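Local coordinates for C381 turret protein (Sulfolobus turreted icosahedral virus, PDB 4IND) that probably builds the pentameric turrets of this archaeal virus, through three beta domains arranged in tandem, at residues Lys85-Val96 and Thr107-Ile118. Sequence-based numbering, arbitrary orientation.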
loop_
_atom_site.group_PDB
_atom_site.type_symbol
_atom_site.label_atom_id
_atom_site.label_comp_id
_atom_site.label_asym_id
_atom_site.label_seq_id
_atom_site.Cartn_x
_atom_site.Cartn_y
_atom_site.Cartn_z
ATOM N N LYS A 85 15.223 -26.942 -12.258
ATOM C CA LYS A 85 15.125 -28.298 -11.717
ATOM C C LYS A 85 15.961 -29.202 -12.589
ATOM O O LYS A 85 15.732 -29.310 -13.803
ATOM C CB LYS A 85 13.681 -28.822 -11.691
ATOM C CG LYS A 85 13.591 -30.188 -10.987
ATOM C CD LYS A 85 12.170 -30.802 -11.023
ATOM C CE LYS A 85 11.212 -30.043 -10.123
ATOM N NZ LYS A 85 11.610 -30.120 -8.701
ATOM N N VAL A 86 16.949 -29.852 -11.994
ATOM C CA VAL A 86 17.810 -30.732 -12.806
ATOM C C VAL A 86 17.923 -32.104 -12.163
ATOM O O VAL A 86 17.552 -32.295 -11.002
ATOM C CB VAL A 86 19.237 -30.153 -13.007
ATOM C CG1 VAL A 86 19.194 -28.790 -13.674
ATOM C CG2 VAL A 86 19.966 -30.079 -11.670
ATOM N N TYR A 87 18.436 -33.066 -12.922
ATOM C CA TYR A 87 18.694 -34.391 -12.407
ATOM C C TYR A 87 20.048 -34.864 -12.942
ATOM O O TYR A 87 20.307 -34.845 -14.156
ATOM C CB TYR A 87 17.588 -35.389 -12.800
ATOM C CG TYR A 87 17.892 -36.796 -12.324
ATOM C CD1 TYR A 87 17.565 -37.193 -11.041
ATOM C CD2 TYR A 87 18.518 -37.727 -13.159
ATOM C CE1 TYR A 87 17.837 -38.471 -10.593
ATOM C CE2 TYR A 87 18.800 -39.025 -12.720
ATOM C CZ TYR A 87 18.462 -39.383 -11.427
ATOM O OH TYR A 87 18.732 -40.654 -10.951
ATOM N N ASN A 88 20.926 -35.258 -12.031
ATOM C CA ASN A 88 22.271 -35.651 -12.409
ATOM C C ASN A 88 22.273 -37.137 -12.745
ATOM O O ASN A 88 22.171 -37.985 -11.857
ATOM C CB ASN A 88 23.244 -35.363 -11.262
ATOM C CG ASN A 88 24.678 -35.766 -11.605
ATOM O OD1 ASN A 88 24.987 -36.079 -12.763
ATOM N ND2 ASN A 88 25.557 -35.754 -10.612
ATOM N N THR A 89 22.341 -37.459 -14.034
ATOM C CA THR A 89 22.290 -38.850 -14.466
ATOM C C THR A 89 23.621 -39.547 -14.293
ATOM O O THR A 89 23.693 -40.750 -14.447
ATOM C CB THR A 89 21.869 -39.008 -15.951
ATOM O OG1 THR A 89 22.890 -38.465 -16.785
ATOM C CG2 THR A 89 20.552 -38.282 -16.247
ATOM N N ASN A 90 24.679 -38.786 -14.016
ATOM C CA ASN A 90 26.009 -39.357 -13.804
ATOM C C ASN A 90 26.129 -40.107 -12.467
ATOM O O ASN A 90 25.449 -39.783 -11.499
ATOM C CB ASN A 90 27.082 -38.241 -13.814
ATOM C CG ASN A 90 27.060 -37.407 -15.090
ATOM O OD1 ASN A 90 26.532 -36.484 -15.204
ATOM N ND2 ASN A 90 27.624 -37.787 -15.957
ATOM N N SER A 91 27.029 -41.086 -12.408
ATOM C CA SER A 91 27.285 -41.776 -11.155
ATOM C C SER A 91 28.362 -41.061 -10.335
ATOM O O SER A 91 28.946 -41.646 -9.418
ATOM C CB SER A 91 27.680 -43.214 -11.434
ATOM O OG SER A 91 28.835 -43.250 -12.246
ATOM N N PHE A 92 28.619 -39.798 -10.668
ATOM C CA PHE A 92 29.555 -38.964 -9.909
ATOM C C PHE A 92 28.963 -37.569 -9.764
ATOM O O PHE A 92 28.064 -37.191 -10.524
ATOM C CB PHE A 92 30.912 -38.884 -10.625
ATOM C CG PHE A 92 30.803 -38.579 -12.098
ATOM C CD1 PHE A 92 30.610 -37.279 -12.541
ATOM C CD2 PHE A 92 30.889 -39.599 -13.040
ATOM C CE1 PHE A 92 30.497 -36.988 -13.889
ATOM C CE2 PHE A 92 30.774 -39.326 -14.390
ATOM C CZ PHE A 92 30.581 -38.016 -14.822
ATOM N N SER A 93 29.478 -36.803 -8.809
ATOM C CA SER A 93 29.018 -35.450 -8.556
ATOM C C SER A 93 29.435 -34.549 -9.698
ATOM O O SER A 93 30.468 -34.782 -10.336
ATOM C CB SER A 93 29.651 -34.927 -7.260
ATOM O OG SER A 93 29.095 -35.581 -6.154
ATOM N N VAL A 94 28.631 -33.535 -9.967
ATOM C CA VAL A 94 29.006 -32.482 -10.897
ATOM C C VAL A 94 28.801 -31.150 -10.203
ATOM O O VAL A 94 28.080 -31.077 -9.219
ATOM C CB VAL A 94 28.177 -32.550 -12.199
ATOM C CG1 VAL A 94 28.373 -33.920 -12.867
ATOM C CG2 VAL A 94 26.702 -32.293 -11.927
ATOM N N THR A 95 29.448 -30.106 -10.712
ATOM C CA THR A 95 29.322 -28.793 -10.102
ATOM C C THR A 95 28.741 -27.797 -11.096
ATOM O O THR A 95 28.884 -27.942 -12.319
ATOM C CB THR A 95 30.655 -28.280 -9.530
ATOM O OG1 THR A 95 31.504 -27.880 -10.602
ATOM C CG2 THR A 95 31.354 -29.355 -8.717
ATOM N N VAL A 96 28.050 -26.802 -10.569
ATOM C CA VAL A 96 27.499 -25.742 -11.390
ATOM C C VAL A 96 27.911 -24.435 -10.732
ATOM O O VAL A 96 28.056 -24.372 -9.501
ATOM C CB VAL A 96 25.965 -25.869 -11.463
ATOM C CG1 VAL A 96 25.335 -24.536 -11.759
ATOM C CG2 VAL A 96 25.556 -26.913 -12.514
ATOM N N THR A 107 30.097 -22.304 -6.145
ATOM C CA THR A 107 29.491 -23.442 -6.843
ATOM C C THR A 107 28.399 -24.158 -6.063
ATOM O O THR A 107 28.322 -24.058 -4.828
ATOM C CB THR A 107 30.567 -24.509 -7.168
ATOM O OG1 THR A 107 31.260 -24.880 -5.974
ATOM C CG2 THR A 107 31.587 -23.982 -8.173
ATOM N N TYR A 108 27.573 -24.896 -6.803
ATOM C CA TYR A 108 26.715 -25.926 -6.230
ATOM C C TYR A 108 27.352 -27.273 -6.525
ATOM O O TYR A 108 27.918 -27.480 -7.605
ATOM C CB TYR A 108 25.336 -25.893 -6.877
ATOM C CG TYR A 108 24.538 -24.646 -6.589
ATOM C CD1 TYR A 108 24.576 -24.044 -5.334
ATOM C CD2 TYR A 108 23.734 -24.077 -7.569
ATOM C CE1 TYR A 108 23.831 -22.911 -5.073
ATOM C CE2 TYR A 108 22.985 -22.935 -7.313
ATOM C CZ TYR A 108 23.039 -22.369 -6.061
ATOM O OH TYR A 108 22.304 -21.240 -5.803
ATOM N N SER A 109 27.262 -28.191 -5.570
ATOM C CA SER A 109 27.702 -29.561 -5.773
ATOM C C SER A 109 26.465 -30.468 -5.883
ATOM O O SER A 109 25.655 -30.552 -4.972
ATOM C CB SER A 109 28.629 -29.993 -4.633
ATOM O OG SER A 109 29.047 -31.321 -4.816
ATOM N N ILE A 110 26.313 -31.133 -7.022
ATOM C CA ILE A 110 25.121 -31.938 -7.281
ATOM C C ILE A 110 25.463 -33.419 -7.235
ATOM O O ILE A 110 26.226 -33.924 -8.065
ATOM C CB ILE A 110 24.506 -31.575 -8.672
ATOM C CG1 ILE A 110 24.239 -30.068 -8.763
ATOM C CG2 ILE A 110 23.228 -32.364 -8.936
ATOM C CD1 ILE A 110 23.680 -29.603 -10.135
ATOM N N GLY A 111 24.901 -34.122 -6.255
ATOM C CA GLY A 111 25.238 -35.518 -6.022
ATOM C C GLY A 111 24.873 -36.426 -7.191
ATOM O O GLY A 111 24.006 -36.101 -8.018
ATOM N N ALA A 112 25.559 -37.563 -7.268
ATOM C CA ALA A 112 25.297 -38.585 -8.279
ATOM C C ALA A 112 23.847 -39.077 -8.229
ATOM O O ALA A 112 23.276 -39.233 -7.156
ATOM C CB ALA A 112 26.249 -39.752 -8.093
ATOM N N ASN A 113 23.256 -39.306 -9.402
ATOM C CA ASN A 113 21.914 -39.895 -9.490
ATOM C C ASN A 113 20.869 -39.217 -8.610
ATOM O O ASN A 113 20.112 -39.895 -7.909
ATOM C CB ASN A 113 21.961 -41.373 -9.121
ATOM C CG ASN A 113 22.979 -42.140 -9.938
ATOM O OD1 ASN A 113 22.848 -42.241 -11.152
ATOM N ND2 ASN A 113 24.000 -42.681 -9.277
ATOM N N SER A 114 20.825 -37.894 -8.634
ATOM C CA SER A 114 19.846 -37.198 -7.807
ATOM C C SER A 114 19.287 -35.953 -8.449
ATOM O O SER A 114 19.943 -35.308 -9.272
ATOM C CB SER A 114 20.421 -36.893 -6.427
ATOM O OG SER A 114 21.590 -36.117 -6.543
ATOM N N GLU A 115 18.052 -35.649 -8.061
ATOM C CA GLU A 115 17.366 -34.418 -8.440
ATOM C C GLU A 115 18.005 -33.278 -7.659
ATOM O O GLU A 115 18.517 -33.491 -6.559
ATOM C CB GLU A 115 15.883 -34.554 -8.078
ATOM C CG GLU A 115 15.004 -33.398 -8.533
ATOM C CD GLU A 115 14.968 -32.241 -7.553
ATOM O OE1 GLU A 115 15.398 -32.409 -6.390
ATOM O OE2 GLU A 115 14.503 -31.151 -7.945
ATOM N N PHE A 116 17.991 -32.070 -8.213
ATOM C CA PHE A 116 18.589 -30.923 -7.521
ATOM C C PHE A 116 17.958 -29.638 -8.026
ATOM O O PHE A 116 17.611 -29.544 -9.213
ATOM C CB PHE A 116 20.085 -30.889 -7.816
ATOM C CG PHE A 116 20.861 -29.866 -7.017
ATOM C CD1 PHE A 116 21.440 -30.213 -5.802
ATOM C CD2 PHE A 116 21.057 -28.586 -7.501
ATOM C CE1 PHE A 116 22.184 -29.286 -5.072
ATOM C CE2 PHE A 116 21.795 -27.643 -6.782
ATOM C CZ PHE A 116 22.361 -27.996 -5.565
ATOM N N GLU A 117 17.815 -28.655 -7.139
ATOM C CA GLU A 117 17.267 -27.343 -7.497
ATOM C C GLU A 117 18.410 -26.350 -7.565
ATOM O O GLU A 117 19.034 -26.026 -6.557
ATOM C CB GLU A 117 16.277 -26.864 -6.430
ATOM C CG GLU A 117 15.168 -27.845 -6.137
ATOM C CD GLU A 117 14.087 -27.759 -7.170
ATOM O OE1 GLU A 117 13.783 -26.620 -7.566
ATOM O OE2 GLU A 117 13.558 -28.809 -7.591
ATOM N N ILE A 118 18.708 -25.876 -8.761
ATOM C CA ILE A 118 19.680 -24.801 -8.922
ATOM C C ILE A 118 18.957 -23.478 -8.700
ATOM O O ILE A 118 18.028 -23.162 -9.437
ATOM C CB ILE A 118 20.274 -24.815 -10.358
ATOM C CG1 ILE A 118 21.108 -26.096 -10.576
ATOM C CG2 ILE A 118 21.132 -23.590 -10.604
ATOM C CD1 ILE A 118 21.549 -26.296 -12.019
HETATM O O HOH W 1 27.509 -38.247 -5.481
HETATM O O HOH W 2 28.352 -33.955 -3.926
#
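Lys-85 leaves its strand with CG anti to the backbone N (chi1 -174°), then bends about its CG-CD and CD-CE bonds, which carries NZ over to two glutamates on the neighbouring strand, on the same face. NZ lies 2.6 Å from Glu-117 OE2, nearly along its C-O axis, and 3.2 Å from Glu-115 OE2, reached from above that carboxylate's plane. Asp-72 of the second subunit also pairs with the ammonium group, so the salt-bridge network extends across a subunit interface.

Asn-88 CG is likewise anti to its backbone N, and this turns the amide into the bend of the chain. ND2 donates to Phe-92 O at 2.9 Å and makes weak bonds to Gly-111 O and Ile-110 O; OD1 accepts from Asn-90 N, forming an Asx turn. The amide's firm bond thus stays within its own segment; a firmer link across is Asn-113 N to Asn-90 O.

Val-86 lies on the other face from the charges, where its CG1 meets Ile-118 CD1 at 3.8 Å. From the second strand pair, Val-96 approaches Ile-118 tip to tip, and Ile-110 CD1 touches both valines while its CG1 sits 3.7 Å above the centre of the Phe-116 ring.

Backbone evidence agrees: Val-86 pairs with Phe-116, Val-94 with Ile-110 and Val-96 with Tyr-108, all antiparallel hydrogen-bonded pairs. Strand directions differ by 147° for 85-88/114-118 and 149° for 94-96/108-110. Both segments turn together between these pairs, folding their apolar residues against one another, as expected where a pair of adjacent strands crosses from one sheet of a jelly-roll sandwich to the other, here in the first domain.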